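Local coordinates for protein short chain dehydrogenase (Leptospira borgpetersenii serovar Hardjo-bovis, PDB 6UH2) that binds NAD+ and probably acts as an oxidoreductase on the CH-OH group of its substrate, at residues B[29-33]-B[203-208]; B[37-41]-B[59-64]; B[85-91]-B[135-139]. One frame throughout, in Å; residues are numbered along the deposited sequence.

Interaction 1 (B[29-33]-B[203-208]). With NAD (nicotinamide-adenine-dinucleotide), chain D.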
loop_
_atom_site.group_PDB
_atom_site.type_symbol
_atom_site.label_atom_id
_atom_site.label_comp_id
_atom_site.label_asym_id
_atom_site.label_seq_id
_atom_site.Cartn_x
_atom_site.Cartn_y
_atom_site.Cartn_z
ATOM N N SER B 29 12.828 18.810 -4.633
ATOM C CA SER B 29 13.360 19.213 -5.927
ATOM C C SER B 29 13.900 18.042 -6.746
ATOM O O SER B 29 14.217 18.231 -7.928
ATOM C CB SER B 29 14.464 20.262 -5.741
ATOM O OG SER B 29 13.940 21.415 -5.098
ATOM N N GLY B 30 14.005 16.848 -6.157
ATOM C CA GLY B 30 14.615 15.711 -6.820
ATOM C C GLY B 30 13.671 15.039 -7.803
ATOM O O GLY B 30 12.584 15.528 -8.107
ATOM N N GLN B 31 14.110 13.889 -8.323
ATOM C CA GLN B 31 13.317 13.212 -9.347
ATOM C C GLN B 31 11.969 12.764 -8.796
ATOM O O GLN B 31 10.915 13.067 -9.369
ATOM C CB GLN B 31 14.071 12.015 -9.929
ATOM C CG GLN B 31 13.344 11.427 -11.139
ATOM C CD GLN B 31 14.044 10.242 -11.747
ATOM O OE1 GLN B 31 15.008 9.714 -11.185
ATOM N NE2 GLN B 31 13.568 9.812 -12.914
ATOM N N ILE B 32 11.976 12.035 -7.682
ATOM C CA ILE B 32 10.708 11.585 -7.117
ATOM C C ILE B 32 9.979 12.757 -6.472
ATOM O O ILE B 32 8.775 12.945 -6.676
ATOM C CB ILE B 32 10.938 10.438 -6.112
ATOM C CG1 ILE B 32 11.331 9.162 -6.850
ATOM C CG2 ILE B 32 9.686 10.203 -5.257
ATOM C CD1 ILE B 32 11.838 8.053 -5.936
ATOM N N GLY B 33 10.708 13.562 -5.687
ATOM C CA GLY B 33 10.093 14.685 -4.995
ATOM C C GLY B 33 9.346 15.628 -5.918
ATOM O O GLY B 33 8.232 16.059 -5.605
ATOM N N PRO B 203 10.555 2.527 -2.780
ATOM C CA PRO B 203 10.544 2.357 -4.240
ATOM C C PRO B 203 11.575 1.337 -4.694
ATOM O O PRO B 203 12.624 1.161 -4.077
ATOM C CB PRO B 203 10.908 3.755 -4.769
ATOM C CG PRO B 203 10.673 4.693 -3.613
ATOM C CD PRO B 203 10.976 3.880 -2.377
ATOM N N GLY B 204 11.254 0.658 -5.786
ATOM C CA GLY B 204 12.260 0.003 -6.582
ATOM C C GLY B 204 13.043 1.030 -7.386
ATOM O O GLY B 204 12.828 2.240 -7.296
ATOM N N GLY B 205 13.974 0.528 -8.190
ATOM C CA GLY B 205 14.820 1.428 -8.958
ATOM C C GLY B 205 14.002 2.230 -9.959
ATOM O O GLY B 205 13.094 1.709 -10.609
ATOM N N ILE B 206 14.335 3.511 -10.081
ATOM C CA ILE B 206 13.614 4.444 -10.940
ATOM C C ILE B 206 14.473 4.745 -12.160
ATOM O O ILE B 206 15.651 5.108 -12.026
ATOM C CB ILE B 206 13.255 5.735 -10.180
ATOM C CG1 ILE B 206 12.439 5.396 -8.929
ATOM C CG2 ILE B 206 12.503 6.705 -11.093
ATOM C CD1 ILE B 206 11.093 4.738 -9.242
ATOM N N PHE B 207 13.885 4.592 -13.347
ATOM C CA PHE B 207 14.592 4.924 -14.581
ATOM C C PHE B 207 15.017 6.394 -14.603
ATOM O O PHE B 207 14.208 7.301 -14.369
ATOM C CB PHE B 207 13.703 4.600 -15.786
ATOM C CG PHE B 207 14.288 5.033 -17.095
ATOM C CD1 PHE B 207 15.279 4.289 -17.707
ATOM C CD2 PHE B 207 13.857 6.192 -17.708
ATOM C CE1 PHE B 207 15.823 4.695 -18.906
ATOM C CE2 PHE B 207 14.408 6.601 -18.907
ATOM C CZ PHE B 207 15.386 5.850 -19.502
ATOM N N ALA B 208 16.302 6.627 -14.870
ATOM C CA ALA B 208 16.846 7.975 -14.980
ATOM C C ALA B 208 17.974 8.033 -16.005
ATOM O O ALA B 208 17.721 8.143 -17.211
ATOM C CB ALA B 208 17.342 8.463 -13.614
HETATM P PA NAD D . 17.259 12.678 -6.102
HETATM O O1A NAD D . 18.793 12.548 -5.926
HETATM O O2A NAD D . 16.671 12.973 -7.483
HETATM O O5B NAD D . 16.640 13.766 -5.044
HETATM C C5B NAD D . 17.036 13.856 -3.688
HETATM C C4B NAD D . 16.704 15.275 -3.311
HETATM O O4B NAD D . 17.088 15.368 -1.888
HETATM C C3B NAD D . 17.524 16.323 -4.080
HETATM O O3B NAD D . 16.668 17.389 -4.558
HETATM C C2B NAD D . 18.462 16.883 -3.002
HETATM O O2B NAD D . 18.795 18.259 -3.233
HETATM C C1B NAD D . 17.669 16.633 -1.697
HETATM N N9A NAD D . 18.622 16.716 -0.595
HETATM C C8A NAD D . 19.932 16.242 -0.543
HETATM N N7A NAD D . 20.507 16.558 0.586
HETATM C C5A NAD D . 19.557 17.288 1.300
HETATM C C6A NAD D . 19.574 17.914 2.542
HETATM N N6A NAD D . 20.655 17.890 3.346
HETATM N N1A NAD D . 18.460 18.542 2.949
HETATM C C2A NAD D . 17.380 18.574 2.165
HETATM N N3A NAD D . 17.276 18.017 0.956
HETATM C C4A NAD D . 18.393 17.382 0.566
HETATM O O3 NAD D . 16.540 11.354 -5.510
HETATM P PN NAD D . 15.211 10.538 -5.923
HETATM O O1N NAD D . 15.557 9.370 -6.881
HETATM O O2N NAD D . 14.112 11.567 -6.205
HETATM O O5D NAD D . 15.007 9.806 -4.426
HETATM C C5D NAD D . 14.051 10.339 -3.534
HETATM C C4D NAD D . 13.942 9.350 -2.376
HETATM O O4D NAD D . 13.655 7.978 -2.860
HETATM C C3D NAD D . 15.289 9.217 -1.667
HETATM O O3D NAD D . 15.099 8.981 -0.266
HETATM C C2D NAD D . 15.942 7.927 -2.250
HETATM O O2D NAD D . 16.832 7.283 -1.354
HETATM C C1D NAD D . 14.656 7.079 -2.460
HETATM N N1N NAD D . 14.776 6.042 -3.546
HETATM C C2N NAD D . 15.127 6.385 -4.816
HETATM C C3N NAD D . 15.223 5.402 -5.768
HETATM C C7N NAD D . 15.614 5.788 -7.154
HETATM O O7N NAD D . 15.881 4.897 -7.946
HETATM N N7N NAD D . 15.647 7.100 -7.476
HETATM C C4N NAD D . 14.950 4.072 -5.403
HETATM C C5N NAD D . 14.607 3.759 -4.122
HETATM C C6N NAD D . 14.516 4.780 -3.179
HETATM O O HOH W 1 16.596 7.119 -10.478
#

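Interaction 2 (B[37-41]-B[59-64])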
loop_
_atom_site.group_PDB
_atom_site.type_symbol
_atom_site.label_atom_id
_atom_site.label_comp_id
_atom_site.label_asym_id
_atom_site.label_seq_id
_atom_site.Cartn_x
_atom_site.Cartn_y
_atom_site.Cartn_z
ATOM N N VAL B 37 5.502 16.759 -5.716
ATOM C CA VAL B 37 5.061 18.155 -5.630
ATOM C C VAL B 37 4.013 18.443 -6.696
ATOM O O VAL B 37 2.930 18.961 -6.402
ATOM C CB VAL B 37 6.257 19.114 -5.756
ATOM C CG1 VAL B 37 5.757 20.552 -5.973
ATOM C CG2 VAL B 37 7.158 19.033 -4.510
ATOM N N GLU B 38 4.327 18.113 -7.952
ATOM C CA GLU B 38 3.393 18.350 -9.042
ATOM C C GLU B 38 2.053 17.664 -8.790
ATOM O O GLU B 38 0.996 18.256 -9.028
ATOM C CB GLU B 38 4.011 17.855 -10.350
ATOM C CG GLU B 38 3.436 18.475 -11.606
ATOM C CD GLU B 38 4.145 17.984 -12.851
ATOM O OE1 GLU B 38 3.655 17.020 -13.476
ATOM O OE2 GLU B 38 5.210 18.550 -13.188
ATOM N N SER B 39 2.078 16.417 -8.297
ATOM C CA SER B 39 0.836 15.674 -8.083
ATOM C C SER B 39 -0.008 16.292 -6.973
ATOM O O SER B 39 -1.227 16.448 -7.121
ATOM C CB SER B 39 1.155 14.215 -7.763
ATOM O OG SER B 39 1.747 13.595 -8.883
ATOM N N TYR B 40 0.618 16.652 -5.851
ATOM C CA TYR B 40 -0.137 17.286 -4.779
ATOM C C TYR B 40 -0.701 18.633 -5.213
ATOM O O TYR B 40 -1.846 18.965 -4.886
ATOM C CB TYR B 40 0.736 17.453 -3.539
ATOM C CG TYR B 40 0.734 16.248 -2.630
ATOM C CD1 TYR B 40 -0.413 15.880 -1.931
ATOM C CD2 TYR B 40 1.880 15.484 -2.462
ATOM C CE1 TYR B 40 -0.412 14.769 -1.079
ATOM C CE2 TYR B 40 1.887 14.381 -1.625
ATOM C CZ TYR B 40 0.748 14.033 -0.933
ATOM O OH TYR B 40 0.772 12.938 -0.096
ATOM N N LEU B 41 0.073 19.421 -5.963
ATOM C CA LEU B 41 -0.473 20.687 -6.457
ATOM C C LEU B 41 -1.674 20.462 -7.372
ATOM O O LEU B 41 -2.618 21.263 -7.369
ATOM C CB LEU B 41 0.607 21.480 -7.194
ATOM C CG LEU B 41 1.733 22.051 -6.336
ATOM C CD1 LEU B 41 2.827 22.601 -7.240
ATOM C CD2 LEU B 41 1.200 23.124 -5.378
ATOM N N TYR B 59 6.529 26.037 -11.118
ATOM C CA TYR B 59 5.155 25.562 -10.999
ATOM C C TYR B 59 4.121 26.662 -11.218
ATOM O O TYR B 59 2.955 26.345 -11.481
ATOM C CB TYR B 59 4.948 24.900 -9.638
ATOM C CG TYR B 59 5.813 23.681 -9.456
ATOM C CD1 TYR B 59 5.508 22.493 -10.108
ATOM C CD2 TYR B 59 6.936 23.714 -8.638
ATOM C CE1 TYR B 59 6.294 21.369 -9.957
ATOM C CE2 TYR B 59 7.735 22.586 -8.473
ATOM C CZ TYR B 59 7.408 21.417 -9.136
ATOM O OH TYR B 59 8.196 20.294 -8.983
ATOM N N LYS B 60 4.518 27.934 -11.128
ATOM C CA LYS B 60 3.624 29.070 -11.377
ATOM C C LYS B 60 2.335 28.943 -10.562
ATOM O O LYS B 60 1.221 29.078 -11.072
ATOM C CB LYS B 60 3.322 29.204 -12.874
ATOM N N SER B 61 2.497 28.659 -9.273
ATOM C CA SER B 61 1.363 28.454 -8.384
ATOM C C SER B 61 1.607 29.192 -7.083
ATOM O O SER B 61 2.655 29.008 -6.454
ATOM C CB SER B 61 1.141 26.968 -8.092
ATOM O OG SER B 61 0.243 26.812 -7.011
ATOM N N ASN B 62 0.635 30.001 -6.661
ATOM C CA ASN B 62 0.723 30.586 -5.329
ATOM C C ASN B 62 0.364 29.588 -4.232
ATOM O O ASN B 62 0.329 29.961 -3.059
ATOM C CB ASN B 62 -0.151 31.846 -5.218
ATOM C CG ASN B 62 -1.636 31.574 -5.417
ATOM O OD1 ASN B 62 -2.081 30.426 -5.486
ATOM N ND2 ASN B 62 -2.419 32.652 -5.502
ATOM N N ARG B 63 0.119 28.328 -4.581
ATOM C CA ARG B 63 -0.030 27.270 -3.595
ATOM C C ARG B 63 1.263 26.489 -3.387
ATOM O O ARG B 63 1.265 25.509 -2.633
ATOM C CB ARG B 63 -1.178 26.345 -4.002
ATOM C CG ARG B 63 -2.486 27.100 -4.148
ATOM C CD ARG B 63 -3.647 26.196 -4.513
ATOM N NE ARG B 63 -4.122 25.424 -3.370
ATOM C CZ ARG B 63 -4.979 25.891 -2.463
ATOM N NH1 ARG B 63 -5.457 27.124 -2.567
ATOM N NH2 ARG B 63 -5.377 25.122 -1.458
ATOM N N PHE B 64 2.369 26.926 -4.001
ATOM C CA PHE B 64 3.670 26.286 -3.858
ATOM C C PHE B 64 4.681 27.252 -3.256
ATOM O O PHE B 64 4.710 28.428 -3.607
ATOM C CB PHE B 64 4.219 25.790 -5.201
ATOM C CG PHE B 64 5.615 25.234 -5.100
ATOM C CD1 PHE B 64 5.827 23.978 -4.573
ATOM C CD2 PHE B 64 6.710 25.980 -5.506
ATOM C CE1 PHE B 64 7.107 23.453 -4.460
ATOM C CE2 PHE B 64 8.002 25.469 -5.395
ATOM C CZ PHE B 64 8.198 24.203 -4.875
HETATM O O HOH W 2 7.849 18.816 -11.368
#

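Interaction 3 (B[85-91]-B[135-139])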
loop_
_atom_site.group_PDB
_atom_site.type_symbol
_atom_site.label_atom_id
_atom_site.label_comp_id
_atom_site.label_asym_id
_atom_site.label_seq_id
_atom_site.Cartn_x
_atom_site.Cartn_y
_atom_site.Cartn_z
ATOM N N GLU B 85 5.010 28.077 12.017
ATOM C CA GLU B 85 3.985 28.285 13.034
ATOM C C GLU B 85 3.521 29.738 13.046
ATOM O O GLU B 85 2.313 30.017 13.116
ATOM C CB GLU B 85 4.525 27.868 14.407
ATOM C CG GLU B 85 3.483 27.913 15.509
ATOM C CD GLU B 85 4.030 27.475 16.860
ATOM O OE1 GLU B 85 5.128 26.885 16.903
ATOM O OE2 GLU B 85 3.358 27.735 17.880
ATOM N N ASN B 86 4.470 30.677 12.962
ATOM C CA ASN B 86 4.130 32.094 12.965
ATOM C C ASN B 86 3.202 32.443 11.814
ATOM O O ASN B 86 2.307 33.283 11.963
ATOM C CB ASN B 86 5.399 32.943 12.875
ATOM C CG ASN B 86 6.194 32.956 14.165
ATOM O OD1 ASN B 86 5.823 32.318 15.151
ATOM N ND2 ASN B 86 7.308 33.679 14.156
ATOM N N GLN B 87 3.400 31.810 10.657
ATOM C CA GLN B 87 2.645 32.113 9.451
ATOM C C GLN B 87 1.409 31.242 9.288
ATOM O O GLN B 87 0.794 31.270 8.216
ATOM C CB GLN B 87 3.535 31.955 8.217
ATOM C CG GLN B 87 4.721 32.895 8.147
ATOM C CD GLN B 87 5.602 32.583 6.957
ATOM O OE1 GLN B 87 5.175 32.702 5.813
ATOM N NE2 GLN B 87 6.829 32.150 7.220
ATOM N N ASN B 88 1.045 30.463 10.306
ATOM C CA ASN B 88 -0.064 29.513 10.200
ATOM C C ASN B 88 0.129 28.600 8.999
ATOM O O ASN B 88 -0.777 28.390 8.189
ATOM C CB ASN B 88 -1.414 30.230 10.119
ATOM C CG ASN B 88 -1.669 31.119 11.308
ATOM O OD1 ASN B 88 -1.764 30.645 12.444
ATOM N ND2 ASN B 88 -1.783 32.419 11.060
ATOM N N LYS B 89 1.348 28.082 8.864
ATOM C CA LYS B 89 1.611 27.081 7.840
ATOM C C LYS B 89 1.979 25.774 8.522
ATOM O O LYS B 89 3.057 25.222 8.289
ATOM C CB LYS B 89 2.723 27.527 6.885
ATOM C CG LYS B 89 2.389 28.756 6.061
ATOM C CD LYS B 89 3.639 29.268 5.369
ATOM C CE LYS B 89 3.328 30.367 4.381
ATOM N NZ LYS B 89 4.586 30.896 3.792
ATOM N N ILE B 90 1.090 25.279 9.372
ATOM C CA ILE B 90 1.314 24.018 10.070
ATOM C C ILE B 90 0.993 22.886 9.105
ATOM O O ILE B 90 -0.155 22.751 8.669
ATOM C CB ILE B 90 0.466 23.929 11.345
ATOM C CG1 ILE B 90 0.825 25.088 12.281
ATOM C CG2 ILE B 90 0.674 22.576 12.028
ATOM C CD1 ILE B 90 0.103 25.050 13.612
ATOM N N PRO B 91 1.968 22.063 8.739
ATOM C CA PRO B 91 1.702 21.000 7.765
ATOM C C PRO B 91 0.695 19.991 8.291
ATOM O O PRO B 91 0.603 19.745 9.493
ATOM C CB PRO B 91 3.076 20.348 7.562
ATOM C CG PRO B 91 4.086 21.376 8.091
ATOM C CD PRO B 91 3.372 22.098 9.182
ATOM N N LEU B 135 5.306 19.801 17.190
ATOM C CA LEU B 135 4.349 20.845 16.832
ATOM C C LEU B 135 2.926 20.299 16.769
ATOM O O LEU B 135 1.992 20.925 17.287
ATOM C CB LEU B 135 4.751 21.483 15.501
ATOM C CG LEU B 135 3.839 22.563 14.897
ATOM C CD1 LEU B 135 3.786 23.832 15.769
ATOM C CD2 LEU B 135 4.283 22.882 13.467
ATOM N N TRP B 136 2.741 19.133 16.139
ATOM C CA TRP B 136 1.410 18.535 16.047
ATOM C C TRP B 136 0.858 18.186 17.422
ATOM O O TRP B 136 -0.312 18.457 17.726
ATOM C CB TRP B 136 1.461 17.281 15.184
ATOM C CG TRP B 136 1.607 17.556 13.738
ATOM C CD1 TRP B 136 1.443 18.752 13.104
ATOM C CD2 TRP B 136 1.955 16.608 12.733
ATOM N NE1 TRP B 136 1.671 18.604 11.751
ATOM C CE2 TRP B 136 1.976 17.293 11.498
ATOM C CE3 TRP B 136 2.242 15.238 12.756
ATOM C CZ2 TRP B 136 2.272 16.650 10.289
ATOM C CZ3 TRP B 136 2.549 14.601 11.554
ATOM C CH2 TRP B 136 2.565 15.310 10.343
ATOM N N LYS B 137 1.689 17.565 18.260
ATOM C CA LYS B 137 1.273 17.222 19.619
ATOM C C LYS B 137 0.818 18.459 20.379
ATOM O O LYS B 137 -0.156 18.412 21.141
ATOM C CB LYS B 137 2.429 16.519 20.337
ATOM C CG LYS B 137 2.180 16.147 21.795
ATOM C CD LYS B 137 3.446 15.544 22.388
ATOM C CE LYS B 137 3.341 15.364 23.892
ATOM N NZ LYS B 137 4.652 14.965 24.469
ATOM N N GLU B 138 1.494 19.583 20.159
ATOM C CA GLU B 138 1.157 20.803 20.878
ATOM C C GLU B 138 -0.135 21.419 20.355
ATOM O O GLU B 138 -0.934 21.954 21.133
ATOM C CB GLU B 138 2.313 21.789 20.764
ATOM C CG GLU B 138 2.084 23.105 21.452
ATOM C CD GLU B 138 3.115 24.126 21.055
ATOM O OE1 GLU B 138 4.308 23.915 21.359
ATOM O OE2 GLU B 138 2.737 25.128 20.417
ATOM N N LYS B 139 -0.357 21.355 19.042
ATOM C CA LYS B 139 -1.552 21.916 18.424
ATOM C C LYS B 139 -2.723 20.942 18.388
ATOM O O LYS B 139 -3.823 21.340 17.985
ATOM C CB LYS B 139 -1.242 22.377 16.994
ATOM C CG LYS B 139 -0.168 23.454 16.887
ATOM C CD LYS B 139 -0.705 24.817 17.324
ATOM C CE LYS B 139 0.374 25.886 17.248
ATOM N NZ LYS B 139 -0.180 27.255 17.461
HETATM O O HOH W 3 5.213 25.177 18.898
#

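Interaction 1 (B[29-33]-B[203-208])
The carboxamide of Gln31 reaches across to the loop 203-208 and donates from NE2 to the carbonyl O of Phe207, 3.0 Å away. The N-H...O angle is 161° and the acceptor lies 9° out of the amide plane, so the N-H points almost straight at it, which would restrain rotation of the amide. Gln31 gets there fully extended: CG stands anti to the backbone N (chi1 -172°) and the chain stays straight beyond it. Its OE1 rests on Ala208 CB at 3.6 Å, while CG2 of Ile206 lies against the amide end. A water within hydrogen-bonding distance of Gln31 OE1 and Ile206 O also accepts from the carboxamide N7N of NAD. Segment 29-33 is consistent with part of the glycine-rich strand-turn-helix motif of the Rossmann fold, and Gly30 is the N-cap of helix 31-42. From the first turn of that helix, Gln31 N donates to NAD O2A at 2.8 Å and Ile32 N to NAD O2N at 2.6 Å, where the helix dipole could add to the attraction for the pyrophosphate. The loop holds the other end of the cofactor: Ile206 N donates to the nicotinamide carbonyl O7N at 3.0 Å. Between these polar grips, Ile32 CD1 touches both Ile206 CG1, 4.0 Å away, and Pro203 CG, and also meets NAD O4D. The ring carbons of Pro203 pack against C5N and C6N of the nicotinamide.

Interaction 2 (B[37-41]-B[59-64])
Tyr59 meets helix 31-42 with its ring, and Val37 CG1 sits over one face of it: the methyl lies 4.0 Å from the ring centroid and 24° off the normal, which meets the geometry of a CH-pi contact. Val37 presents that methyl because CG1 is anti to the backbone N (chi1 168°). Leu41 CD1 approaches the same ring near its root, 3.9 Å from Tyr59 CG, and the two side chains cross at about a right angle. At the phenol end a water joins the segments, lying 2.8 Å from Tyr59 OH and donating to Glu38 OE2. Ser61 comes next; its OG accepts from Arg63 N at 2.9 Å, an ST turn that coincides with the type I beta turn from Ser61 to Phe64. Leu41 CD2 packs on this turn, 3.6 Å from the carbonyl O of Arg63. The guanidinium of Arg63 is engaged by the carbonyl of Ser44 through NH2. Phe64 closes the segment, its CE1 3.5 Å from Val37 CG1 and its CB against both methyls of Leu41. Tyr59 CD2 lies over the centre of the Phe64 ring, 3.7 Å above its plane, leaving Val37 CG1 in contact with both aromatic rings. The connection from strand 46-51 to the edge strand 64-68 packs by apolar contacts on helix 31-42, the helix that links strands 22-26 and 46-51 in the Rossmann fold.

Interaction 3 (B[85-91]-B[135-139])
Ile90 and Leu135 form the tight part of this contact: Ile90 CG2 lies 3.9 Å from Leu135 CD2 and also reaches the edge of the Trp136 indole at CD1. The other branch of Ile90 runs against a different neighbour, its CD1 lying 3.7 Å from CG of Lys139, and the two side chains cross at about a right angle. Beside this apolar patch, buried Trp136 donates from NE1 to the carbonyl O of Pro91 at 2.7 Å. The bond is short but bent, with an N-H...O angle of 138° and the acceptor 24° out of the indole plane; it satisfies the indole N-H of this buried residue and would restrain the ring's rotation. The contact joins the end of helix 74-86 and the loop after it to the last turn of helix 111-139, both in the Rossmann fold. Helix 74-86 closes in a Schellman motif with Asn88 at C-prime, and the chain then passes through Ile90 and Pro91 into strand 93-96. The exposed side is looser and charged. A fully stretched Glu85 (chi1 -174°) lays OE1 on Leu135 CD1 and brings OE2 within 3.6 Å of Lys139 NZ, a salt bridge. Glu138 OE2 is 3.7 Å from Glu85 OE2, a like-charge approach that the nearby lysine probably eases. A water donates to Glu85 OE1 at 2.6 Å and, weakly, to Glu138 OE2.

How the interactions relate
Helix 31-42 ties interaction 1 to interaction 2: its first turn faces NAD, and the segment 37-41 farther along carries the 59-64 connection, the two contact centres being about 18 Å apart. The cofactor touches interaction 1 directly, whereas in interaction 2 the side chain of Val37 is about 10 Å from NAD. Interaction 3 lies away from the NAD site and on the opposite side of the chain's centre from interaction 1, with centres about 29 Å apart and nearest atoms about 15 Å apart. Interactions 2 and 3 follow one another along the chain without touching, their nearest atoms about 8 Å apart; both fall between the two segments that interaction 1 brings together.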